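Local coordinates for protein glycosyl hydrolase, family 38 (Enterococcus faecalis, PDB 5KBP) that probably hydrolyses alpha-mannosidic linkages as a metal-dependent glycoside hydrolase of family 38, at residues 88-93 with 104-109; 92-97 with 355-360; 311-316 with 374-379; 345-350 with 370-375. All coordinates share one frame; numbering follows the deposited sequence.

Contact 1. Residues 88-93 with 104-109; sequences PFYILQ and VRNMLI
The carboxamide of Asn-106, on helix 100-117, docks against the backbone of the loop residues Tyr-90 and Ile-91 and carries the polar half of this contact. Its OD1 accepts from Ile-91 N at 2.9 Å, the donor approaching one of its lone pairs within the plane of the amide and nearly straight (N-H...O 168°), and takes a second, weak bond from Tyr-90 N. The amide nitrogen ND2 donates to Ile-91 O at 2.9 Å. Tyr-90 N also reaches the main-chain Asn-106 O at 3.3 Å. With CG anti to the backbone N (chi1 -173°), the amide leaves the helix and lies against the loop, pairing with both N and O of Ile-91 as a neighbouring peptide group would. The contact fixes the irregular connection between strand 84-85 and helix 100-117 within the N-terminal domain of family 38, and all of it is buried.

The apolar contacts flank this amide. The Met-107 methyl CE meets the edge of the Phe-89 ring, 3.6 Å from CE1, the two side chains running side by side in the same direction. Tyr-90 and Ile-109 run alongside each other in the same manner, ring atom CD1 lying 3.9 Å from the branch methyl CG2 of Ile-109.

Contact 2. Residues 92-97 with 355-360; sequences LQDDFL and SICGCS
Asp-94 and Cys-357 meet because of their first torsions: CG of Asp-94 stands anti to its backbone N (chi1 -179°), which carries the carboxylate across to the other segment, while SG of Cys-357 lies beside its own backbone N (chi1 -71°). The loop 92-97 is shaped by an Asx motif, in which Asp-94 OD1 accepts from Leu-97 N, three residues on, at 2.9 Å. That bond meets OD1 nearly along its C-O axis and helps to orient the carboxylate, leaving OD2 turned to the segment 355-360.

Two apolar contacts sit beside the acid. Ile-356 faces the loop with both branches: its methyl CG2 packs on Asp-94 CB at 3.8 Å, and its CG1 lies 4.1 Å from Leu-97 CB. The methyl CD1 of Leu-97 completes the patch, 3.8 Å from the sulfur of Cys-357.

The contact joins a loop of the N-terminal domain to Ile-356 and Cys-357, at or just after the short helix 353-356 in the middle domain, and every residue that touches is buried. Just beyond it the chain turns at Gly-358, which has positive phi and whose N bonds back to Ser-355 O. Lys-307 holds the same backbone, its NZ donating to Ile-356 O and more weakly to Cys-357 O. Asp-94 OD2 has no hydrogen-bonding partner in the model; across the contact it lies 3.3 Å from Cys-357 SG.

Contact 3. Residues 311-316 with 374-379; sequences TKVQRQ and NANDVG. With SO4 (sulfate ion), chain F.
Val-313 of helix 304-332 supplies the close-packed part of this contact, resting on Ala-375 and Asn-376 of helix 362-393. Its two methyls divide the work: CG1 lies 3.9 Å from Ala-375 CB, and CG2 is 3.7 Å from Asn-376 CB. One turn on, Gln-316 reaches Gly-379, where the lack of a side chain lets the glutamine chain lie directly on the helix backbone, its CG 3.8 Å from the glycine C. A bend at chi2 (68°) turns the amide so that NE2 gives a weak hydrogen bond to Gly-379 O at 3.0 Å. The Gln-316 and Asn-376 side chains cross at about a right angle, with amide planes nearly perpendicular. The short helix segments run roughly parallel, at 28° with axes 9.2 Å apart, within the helical bundle of the middle domain; Leu-347 of helix 337-348 also packs on Val-313.

Towards solvent the contact changes character. Lys-312, exposed, barely touches the other helix, and a sulfate, probably from the crystallisation liquor, bridges the two segments. Lys-312 NZ donates to its O4 at 3.1 Å, whereas Asn-376 ND2 makes two weak bonds, to O1 at 3.2 Å and to O3. The anion is thus held by one charged donor and one neutral amide, so this outer link probably depends on the ion present, while the valine packing does not.

Contact 4. Residues 345-350 with 370-375; sequences KTLLQN and TRFENA
Arg-371 of helix 362-393 reaches across to Gln-349 and Asn-350, which lead out of helix 337-348, extended from CG to NE, and meets Asn-350 along most of its length. CB lies against the asparagine amide, 3.4 Å from ND2 of Asn-350; CG passes its OD1; and CD lies 3.2 Å from Asn-350 OD1, with Gln-349 CB also near. NE has Gln-349 OE1 at 3.7 Å. At the tip, NH2 donates to Asn-350 OD1 at 3.1 Å, a nearly straight bond (167°) with the oxygen in the guanidinium plane, while Gln-349 O sits over one face of the group. NH2 also forms a salt bridge with Glu-20.

The nitrogen of the same amide lies over an aromatic ring: Asn-350 ND2 stands 3.1 Å above the centre of Phe-372 and donates to Met-368 O. At the ring's edge, Leu-347 CD1 approaches CE1 of Phe-372 at 3.5 Å. Thr-346 CG2 packs on Arg-371 O at 3.5 Å. These contacts join helices 337-348 and 362-393 of the middle domain. With its oxygen taken by the arginine and its nitrogen by Met-368 O, the amide of Asn-350 is held at both ends, and Glu-20 probably balances the guanidinium charge.

How the contacts relate
From the N terminus, contact 1 closes a short loop, folding residues 88-93 back onto the helix 100-117 that follows them. Contact 2 starts from the same stretch, sharing Leu-92 and Gln-93, but spans 257 residues to reach 355-360, tying the N-terminal domain to the middle domain. Within the middle domain, contact 4 joins helix 337-348 to helix 362-393; it opens after contact 3 and ends on the same stretch of helix 362-393, with Asn-374 and Ala-375 common to both. Contact 2 crosses both of these. In space, Tyr-90 and Ile-91 of contact 1 touch Lys-345, Leu-348 and Gln-349 of contact 4, a second junction between the domains.

Contact 1. Residues 88-93 with 104-109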
# COMPACT_ATOMS: atom_id res chain seq x y z
N PRO A 88 -23.77 11.83 -7.46
CA PRO A 88 -23.00 13.08 -7.36
C PRO A 88 -21.78 13.02 -6.44
O PRO A 88 -21.11 14.04 -6.27
CB PRO A 88 -24.03 14.06 -6.80
CG PRO A 88 -24.87 13.20 -5.90
CD PRO A 88 -24.90 11.82 -6.51
N PHE A 89 -21.50 11.86 -5.86
CA PHE A 89 -20.41 11.72 -4.91
C PHE A 89 -19.17 11.16 -5.59
O PHE A 89 -19.22 10.65 -6.71
CB PHE A 89 -20.82 10.82 -3.74
CG PHE A 89 -21.95 11.37 -2.90
CD1 PHE A 89 -22.27 12.71 -2.93
CD2 PHE A 89 -22.67 10.53 -2.07
CE1 PHE A 89 -23.30 13.21 -2.16
CE2 PHE A 89 -23.71 11.02 -1.30
CZ PHE A 89 -24.02 12.36 -1.34
N TYR A 90 -18.04 11.25 -4.89
CA TYR A 90 -16.82 10.60 -5.34
C TYR A 90 -16.78 9.15 -4.89
O TYR A 90 -16.47 8.25 -5.68
CB TYR A 90 -15.60 11.37 -4.83
CG TYR A 90 -14.27 10.75 -5.17
CD1 TYR A 90 -13.78 10.78 -6.48
CD2 TYR A 90 -13.48 10.16 -4.19
CE1 TYR A 90 -12.55 10.21 -6.79
CE2 TYR A 90 -12.26 9.59 -4.50
CZ TYR A 90 -11.80 9.62 -5.80
OH TYR A 90 -10.58 9.06 -6.10
N ILE A 91 -17.10 8.90 -3.62
CA ILE A 91 -17.23 7.55 -3.08
C ILE A 91 -18.47 7.51 -2.20
O ILE A 91 -19.04 8.54 -1.83
CB ILE A 91 -15.98 7.12 -2.28
CG1 ILE A 91 -15.53 8.24 -1.33
CG2 ILE A 91 -14.85 6.73 -3.21
CD1 ILE A 91 -16.11 8.15 0.07
N LEU A 92 -18.90 6.29 -1.88
CA LEU A 92 -20.00 6.07 -0.95
C LEU A 92 -19.40 5.84 0.44
O LEU A 92 -18.84 4.78 0.71
CB LEU A 92 -20.86 4.89 -1.38
CG LEU A 92 -21.51 4.97 -2.76
CD1 LEU A 92 -22.52 3.84 -2.93
CD2 LEU A 92 -22.17 6.33 -2.97
N GLN A 93 -19.52 6.84 1.31
CA GLN A 93 -18.81 6.86 2.57
C GLN A 93 -19.67 6.35 3.72
O GLN A 93 -20.88 6.14 3.59
CB GLN A 93 -18.32 8.27 2.89
CG GLN A 93 -19.39 9.19 3.48
CD GLN A 93 -20.35 9.73 2.44
OE1 GLN A 93 -20.41 9.24 1.31
NE2 GLN A 93 -21.11 10.76 2.82
N VAL A 104 -17.97 16.89 3.02
CA VAL A 104 -18.14 17.96 2.04
C VAL A 104 -17.19 17.78 0.87
O VAL A 104 -17.58 17.97 -0.29
CB VAL A 104 -17.95 19.33 2.73
CG1 VAL A 104 -17.70 20.42 1.70
CG2 VAL A 104 -19.17 19.67 3.58
N ARG A 105 -15.94 17.39 1.13
CA ARG A 105 -15.00 17.15 0.04
C ARG A 105 -15.47 16.02 -0.86
O ARG A 105 -15.16 16.02 -2.06
CB ARG A 105 -13.61 16.84 0.59
CG ARG A 105 -13.09 17.84 1.61
CD ARG A 105 -13.24 19.28 1.12
NE ARG A 105 -12.92 20.24 2.17
CZ ARG A 105 -11.70 20.73 2.38
NH1 ARG A 105 -11.50 21.60 3.36
NH2 ARG A 105 -10.69 20.34 1.62
N ASN A 106 -16.20 15.05 -0.31
CA ASN A 106 -16.76 13.99 -1.13
C ASN A 106 -17.77 14.55 -2.13
O ASN A 106 -17.82 14.11 -3.28
CB ASN A 106 -17.42 12.94 -0.24
CG ASN A 106 -17.88 11.72 -1.01
OD1 ASN A 106 -17.21 11.29 -1.96
ND2 ASN A 106 -19.02 11.16 -0.62
N MET A 107 -18.56 15.54 -1.70
CA MET A 107 -19.52 16.16 -2.61
C MET A 107 -18.85 17.17 -3.52
O MET A 107 -19.21 17.29 -4.70
CB MET A 107 -20.64 16.83 -1.81
CG MET A 107 -21.13 16.02 -0.62
SD MET A 107 -22.46 16.83 0.30
CE MET A 107 -23.85 16.46 -0.77
N LEU A 108 -17.85 17.89 -3.00
CA LEU A 108 -17.15 18.89 -3.80
C LEU A 108 -16.38 18.22 -4.94
O LEU A 108 -16.45 18.67 -6.09
CB LEU A 108 -16.21 19.70 -2.91
CG LEU A 108 -15.56 20.99 -3.43
CD1 LEU A 108 -14.23 20.71 -4.12
CD2 LEU A 108 -16.50 21.75 -4.35
N ILE A 109 -15.65 17.15 -4.64
CA ILE A 109 -14.91 16.45 -5.68
C ILE A 109 -15.86 15.67 -6.58
O ILE A 109 -15.66 15.60 -7.80
CB ILE A 109 -13.84 15.54 -5.04
CG1 ILE A 109 -12.78 16.38 -4.34
CG2 ILE A 109 -13.20 14.63 -6.09
CD1 ILE A 109 -11.64 15.58 -3.76

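Contact 2. Residues 92-97 with 355-360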
# COMPACT_ATOMS: atom_id res chain seq x y z
N LEU A 92 -18.90 6.29 -1.88
CA LEU A 92 -20.00 6.07 -0.95
C LEU A 92 -19.40 5.84 0.44
O LEU A 92 -18.84 4.78 0.71
CB LEU A 92 -20.86 4.89 -1.38
CG LEU A 92 -21.51 4.97 -2.76
CD1 LEU A 92 -22.52 3.84 -2.93
CD2 LEU A 92 -22.17 6.33 -2.97
N GLN A 93 -19.52 6.84 1.31
CA GLN A 93 -18.81 6.86 2.57
C GLN A 93 -19.67 6.35 3.72
O GLN A 93 -20.88 6.14 3.59
CB GLN A 93 -18.32 8.27 2.89
CG GLN A 93 -19.39 9.19 3.48
CD GLN A 93 -20.35 9.73 2.44
OE1 GLN A 93 -20.41 9.24 1.31
NE2 GLN A 93 -21.11 10.76 2.82
N ASP A 94 -19.02 6.17 4.87
CA ASP A 94 -19.72 6.07 6.14
C ASP A 94 -19.88 7.47 6.70
O ASP A 94 -18.90 8.23 6.77
CB ASP A 94 -18.95 5.18 7.12
CG ASP A 94 -19.66 5.04 8.46
OD1 ASP A 94 -19.50 5.94 9.32
OD2 ASP A 94 -20.40 4.05 8.64
N ASP A 95 -21.10 7.82 7.10
CA ASP A 95 -21.40 9.20 7.48
C ASP A 95 -20.65 9.61 8.74
O ASP A 95 -19.95 10.63 8.75
CB ASP A 95 -22.90 9.38 7.65
CG ASP A 95 -23.62 9.66 6.34
OD1 ASP A 95 -22.93 9.99 5.36
OD2 ASP A 95 -24.86 9.56 6.30
N PHE A 96 -20.78 8.83 9.81
CA PHE A 96 -20.29 9.26 11.11
C PHE A 96 -18.80 9.05 11.31
O PHE A 96 -18.20 9.73 12.16
CB PHE A 96 -21.06 8.53 12.22
CG PHE A 96 -22.51 8.88 12.29
CD1 PHE A 96 -22.92 10.11 12.78
CD2 PHE A 96 -23.48 7.98 11.88
CE1 PHE A 96 -24.26 10.44 12.84
CE2 PHE A 96 -24.82 8.30 11.95
CZ PHE A 96 -25.21 9.53 12.43
N LEU A 97 -18.17 8.15 10.56
CA LEU A 97 -16.78 7.79 10.81
C LEU A 97 -15.78 8.63 10.04
O LEU A 97 -14.57 8.40 10.17
CB LEU A 97 -16.56 6.30 10.50
CG LEU A 97 -17.16 5.35 11.54
CD1 LEU A 97 -16.83 3.91 11.20
CD2 LEU A 97 -16.65 5.71 12.92
N SER A 355 -14.48 0.16 4.02
CA SER A 355 -13.07 0.43 4.32
C SER A 355 -12.91 1.02 5.71
O SER A 355 -12.26 0.43 6.58
CB SER A 355 -12.48 1.37 3.26
OG SER A 355 -12.46 0.75 1.99
N ILE A 356 -13.51 2.19 5.95
CA ILE A 356 -13.26 2.93 7.18
C ILE A 356 -13.92 2.25 8.38
O ILE A 356 -13.43 2.38 9.51
CB ILE A 356 -13.71 4.39 7.03
CG1 ILE A 356 -13.29 5.22 8.24
CG2 ILE A 356 -15.22 4.47 6.81
CD1 ILE A 356 -11.78 5.28 8.45
N CYS A 357 -15.01 1.51 8.17
CA CYS A 357 -15.63 0.80 9.28
C CYS A 357 -14.77 -0.34 9.79
O CYS A 357 -15.03 -0.86 10.88
CB CYS A 357 -17.00 0.26 8.88
SG CYS A 357 -18.28 1.52 8.67
N GLY A 358 -13.75 -0.75 9.04
CA GLY A 358 -12.91 -1.85 9.44
C GLY A 358 -13.57 -3.21 9.34
O GLY A 358 -13.22 -4.12 10.09
N CYS A 359 -14.53 -3.36 8.43
CA CYS A 359 -15.28 -4.60 8.27
C CYS A 359 -14.95 -5.28 6.94
O CYS A 359 -15.83 -5.78 6.24
CB CYS A 359 -16.78 -4.34 8.38
SG CYS A 359 -17.41 -3.12 7.21
N SER A 360 -13.67 -5.32 6.60
CA SER A 360 -13.17 -6.01 5.42
C SER A 360 -12.16 -7.07 5.86
O SER A 360 -11.92 -7.28 7.05
CB SER A 360 -12.57 -5.02 4.42
OG SER A 360 -13.55 -4.13 3.92

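Contact 3. Residues 311-316 with 374-379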
# COMPACT_ATOMS: atom_id res chain seq x y z
N THR A 311 -8.24 10.24 11.58
CA THR A 311 -8.25 11.50 12.31
C THR A 311 -6.97 12.29 12.06
O THR A 311 -7.02 13.51 11.85
CB THR A 311 -8.44 11.24 13.81
OG1 THR A 311 -9.74 10.68 14.04
CG2 THR A 311 -8.30 12.54 14.60
N LYS A 312 -5.83 11.61 12.05
CA LYS A 312 -4.55 12.30 11.88
C LYS A 312 -4.43 12.92 10.49
O LYS A 312 -4.05 14.08 10.35
CB LYS A 312 -3.40 11.33 12.15
CG LYS A 312 -2.02 11.92 11.86
CD LYS A 312 -0.91 11.00 12.34
CE LYS A 312 -0.97 9.64 11.66
NZ LYS A 312 0.13 8.75 12.11
N VAL A 313 -4.75 12.14 9.45
CA VAL A 313 -4.61 12.64 8.09
C VAL A 313 -5.61 13.75 7.81
O VAL A 313 -5.30 14.72 7.10
CB VAL A 313 -4.76 11.48 7.08
CG1 VAL A 313 -4.68 11.99 5.65
CG2 VAL A 313 -3.69 10.42 7.33
N GLN A 314 -6.82 13.64 8.37
CA GLN A 314 -7.83 14.67 8.14
C GLN A 314 -7.42 16.00 8.77
O GLN A 314 -7.54 17.05 8.14
CB GLN A 314 -9.18 14.20 8.69
CG GLN A 314 -9.87 13.16 7.82
CD GLN A 314 -11.07 12.54 8.51
OE1 GLN A 314 -12.04 12.15 7.86
NE2 GLN A 314 -11.01 12.44 9.83
N ARG A 315 -6.94 15.97 10.01
CA ARG A 315 -6.43 17.19 10.64
C ARG A 315 -5.24 17.74 9.87
O ARG A 315 -5.08 18.97 9.77
CB ARG A 315 -6.05 16.92 12.09
CG ARG A 315 -7.21 16.43 12.95
CD ARG A 315 -8.27 17.50 13.10
NE ARG A 315 -9.61 16.93 13.20
CZ ARG A 315 -10.41 16.74 12.15
NH1 ARG A 315 -11.61 16.21 12.33
NH2 ARG A 315 -10.01 17.07 10.93
N GLN A 316 -4.40 16.86 9.33
CA GLN A 316 -3.23 17.31 8.58
C GLN A 316 -3.62 18.09 7.33
O GLN A 316 -2.92 19.03 6.94
CB GLN A 316 -2.36 16.10 8.20
CG GLN A 316 -1.13 16.44 7.39
CD GLN A 316 -0.11 17.22 8.19
OE1 GLN A 316 0.11 16.95 9.37
NE2 GLN A 316 0.52 18.20 7.55
N ASN A 374 0.44 7.60 2.30
CA ASN A 374 0.68 8.44 1.13
C ASN A 374 -0.04 9.77 1.25
O ASN A 374 0.54 10.83 0.98
CB ASN A 374 0.25 7.70 -0.13
CG ASN A 374 1.18 6.55 -0.48
OD1 ASN A 374 2.35 6.55 -0.10
ND2 ASN A 374 0.66 5.57 -1.21
N ALA A 375 -1.32 9.75 1.65
CA ALA A 375 -2.05 10.99 1.84
C ALA A 375 -1.42 11.84 2.93
O ALA A 375 -1.32 13.07 2.80
CB ALA A 375 -3.52 10.70 2.17
N ASN A 376 -0.97 11.21 4.02
CA ASN A 376 -0.37 11.95 5.12
C ASN A 376 0.94 12.61 4.70
O ASN A 376 1.22 13.74 5.10
CB ASN A 376 -0.15 11.02 6.32
CG ASN A 376 0.33 11.76 7.55
OD1 ASN A 376 -0.35 12.66 8.05
ND2 ASN A 376 1.49 11.37 8.06
N ASP A 377 1.74 11.92 3.89
CA ASP A 377 3.01 12.48 3.46
C ASP A 377 2.82 13.64 2.49
O ASP A 377 3.64 14.57 2.47
CB ASP A 377 3.88 11.40 2.82
CG ASP A 377 4.31 10.34 3.81
OD1 ASP A 377 4.35 10.64 5.03
OD2 ASP A 377 4.60 9.20 3.39
N VAL A 378 1.75 13.61 1.69
CA VAL A 378 1.45 14.75 0.82
C VAL A 378 1.02 15.95 1.66
O VAL A 378 1.42 17.09 1.39
CB VAL A 378 0.39 14.37 -0.23
CG1 VAL A 378 -0.01 15.59 -1.04
CG2 VAL A 378 0.92 13.28 -1.14
N GLY A 379 0.20 15.71 2.68
CA GLY A 379 -0.18 16.79 3.58
C GLY A 379 0.99 17.38 4.33
O GLY A 379 1.02 18.59 4.59
S SO4 F . 3.14 11.63 11.52
O1 SO4 F . 3.83 11.50 10.24
O2 SO4 F . 3.98 12.36 12.46
O3 SO4 F . 1.89 12.36 11.32
O4 SO4 F . 2.84 10.31 12.06

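Contact 4. Residues 345-350 with 370-375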
# COMPACT_ATOMS: atom_id res chain seq x y z
N LYS A 345 -8.36 12.78 -2.75
CA LYS A 345 -8.84 11.55 -3.38
C LYS A 345 -8.17 10.33 -2.77
O LYS A 345 -8.83 9.30 -2.56
CB LYS A 345 -8.59 11.61 -4.89
CG LYS A 345 -9.50 12.57 -5.63
CD LYS A 345 -9.15 12.63 -7.11
CE LYS A 345 -10.06 13.60 -7.85
NZ LYS A 345 -9.57 13.89 -9.22
N THR A 346 -6.87 10.42 -2.48
CA THR A 346 -6.19 9.32 -1.82
C THR A 346 -6.80 9.03 -0.46
O THR A 346 -6.96 7.86 -0.07
CB THR A 346 -4.70 9.64 -1.69
OG1 THR A 346 -4.12 9.84 -2.98
CG2 THR A 346 -3.96 8.50 -0.98
N LEU A 347 -7.15 10.08 0.29
CA LEU A 347 -7.77 9.87 1.60
C LEU A 347 -9.20 9.37 1.47
O LEU A 347 -9.63 8.50 2.23
CB LEU A 347 -7.72 11.17 2.41
CG LEU A 347 -8.37 11.09 3.79
CD1 LEU A 347 -7.68 10.05 4.66
CD2 LEU A 347 -8.37 12.45 4.47
N LEU A 348 -9.95 9.91 0.50
CA LEU A 348 -11.33 9.47 0.29
C LEU A 348 -11.41 8.01 -0.14
O LEU A 348 -12.45 7.38 0.05
CB LEU A 348 -12.01 10.36 -0.75
CG LEU A 348 -12.39 11.77 -0.28
CD1 LEU A 348 -12.91 12.60 -1.43
CD2 LEU A 348 -13.42 11.70 0.83
N GLN A 349 -10.33 7.46 -0.72
CA GLN A 349 -10.33 6.05 -1.09
C GLN A 349 -10.30 5.14 0.13
O GLN A 349 -10.56 3.94 -0.01
CB GLN A 349 -9.14 5.75 -2.01
CG GLN A 349 -9.29 6.34 -3.40
CD GLN A 349 -8.01 6.29 -4.20
OE1 GLN A 349 -7.12 5.48 -3.94
NE2 GLN A 349 -7.89 7.18 -5.19
N ASN A 350 -9.98 5.67 1.31
CA ASN A 350 -10.13 4.94 2.56
C ASN A 350 -11.48 5.19 3.23
O ASN A 350 -11.73 4.64 4.30
CB ASN A 350 -9.01 5.33 3.54
CG ASN A 350 -7.70 4.64 3.22
OD1 ASN A 350 -7.66 3.68 2.45
ND2 ASN A 350 -6.62 5.12 3.82
N THR A 370 -1.43 1.96 3.47
CA THR A 370 -0.61 2.56 2.44
C THR A 370 -1.22 3.86 1.94
O THR A 370 -0.52 4.86 1.75
CB THR A 370 -0.41 1.58 1.28
OG1 THR A 370 0.35 0.45 1.72
CG2 THR A 370 0.32 2.25 0.12
N ARG A 371 -2.54 3.88 1.73
CA ARG A 371 -3.22 5.10 1.33
C ARG A 371 -3.09 6.17 2.41
O ARG A 371 -2.88 7.35 2.10
CB ARG A 371 -4.69 4.82 1.03
CG ARG A 371 -4.94 3.76 -0.03
CD ARG A 371 -6.37 3.83 -0.52
NE ARG A 371 -6.71 2.74 -1.42
CZ ARG A 371 -7.41 1.66 -1.06
NH1 ARG A 371 -7.68 0.72 -1.95
NH2 ARG A 371 -7.84 1.54 0.19
N PHE A 372 -3.23 5.78 3.68
CA PHE A 372 -3.08 6.73 4.77
C PHE A 372 -1.67 7.32 4.80
O PHE A 372 -1.50 8.54 4.95
CB PHE A 372 -3.40 6.05 6.11
CG PHE A 372 -4.87 6.05 6.45
CD1 PHE A 372 -5.62 7.21 6.33
CD2 PHE A 372 -5.49 4.90 6.89
CE1 PHE A 372 -6.96 7.22 6.65
CE2 PHE A 372 -6.83 4.90 7.20
CZ PHE A 372 -7.57 6.06 7.08
N GLU A 373 -0.65 6.47 4.66
CA GLU A 373 0.72 6.95 4.64
C GLU A 373 0.95 7.92 3.49
O GLU A 373 1.58 8.97 3.68
CB GLU A 373 1.69 5.77 4.53
CG GLU A 373 1.69 4.83 5.73
CD GLU A 373 2.70 5.23 6.79
OE1 GLU A 373 2.75 4.56 7.84
OE2 GLU A 373 3.45 6.20 6.56
N ASN A 374 0.44 7.60 2.30
CA ASN A 374 0.68 8.44 1.13
C ASN A 374 -0.04 9.77 1.25
O ASN A 374 0.54 10.83 0.98
CB ASN A 374 0.25 7.70 -0.13
CG ASN A 374 1.18 6.55 -0.48
OD1 ASN A 374 2.35 6.55 -0.10
ND2 ASN A 374 0.66 5.57 -1.21
N ALA A 375 -1.32 9.75 1.65
CA ALA A 375 -2.05 10.99 1.84
C ALA A 375 -1.42 11.84 2.93
O ALA A 375 -1.32 13.07 2.80
CB ALA A 375 -3.52 10.70 2.17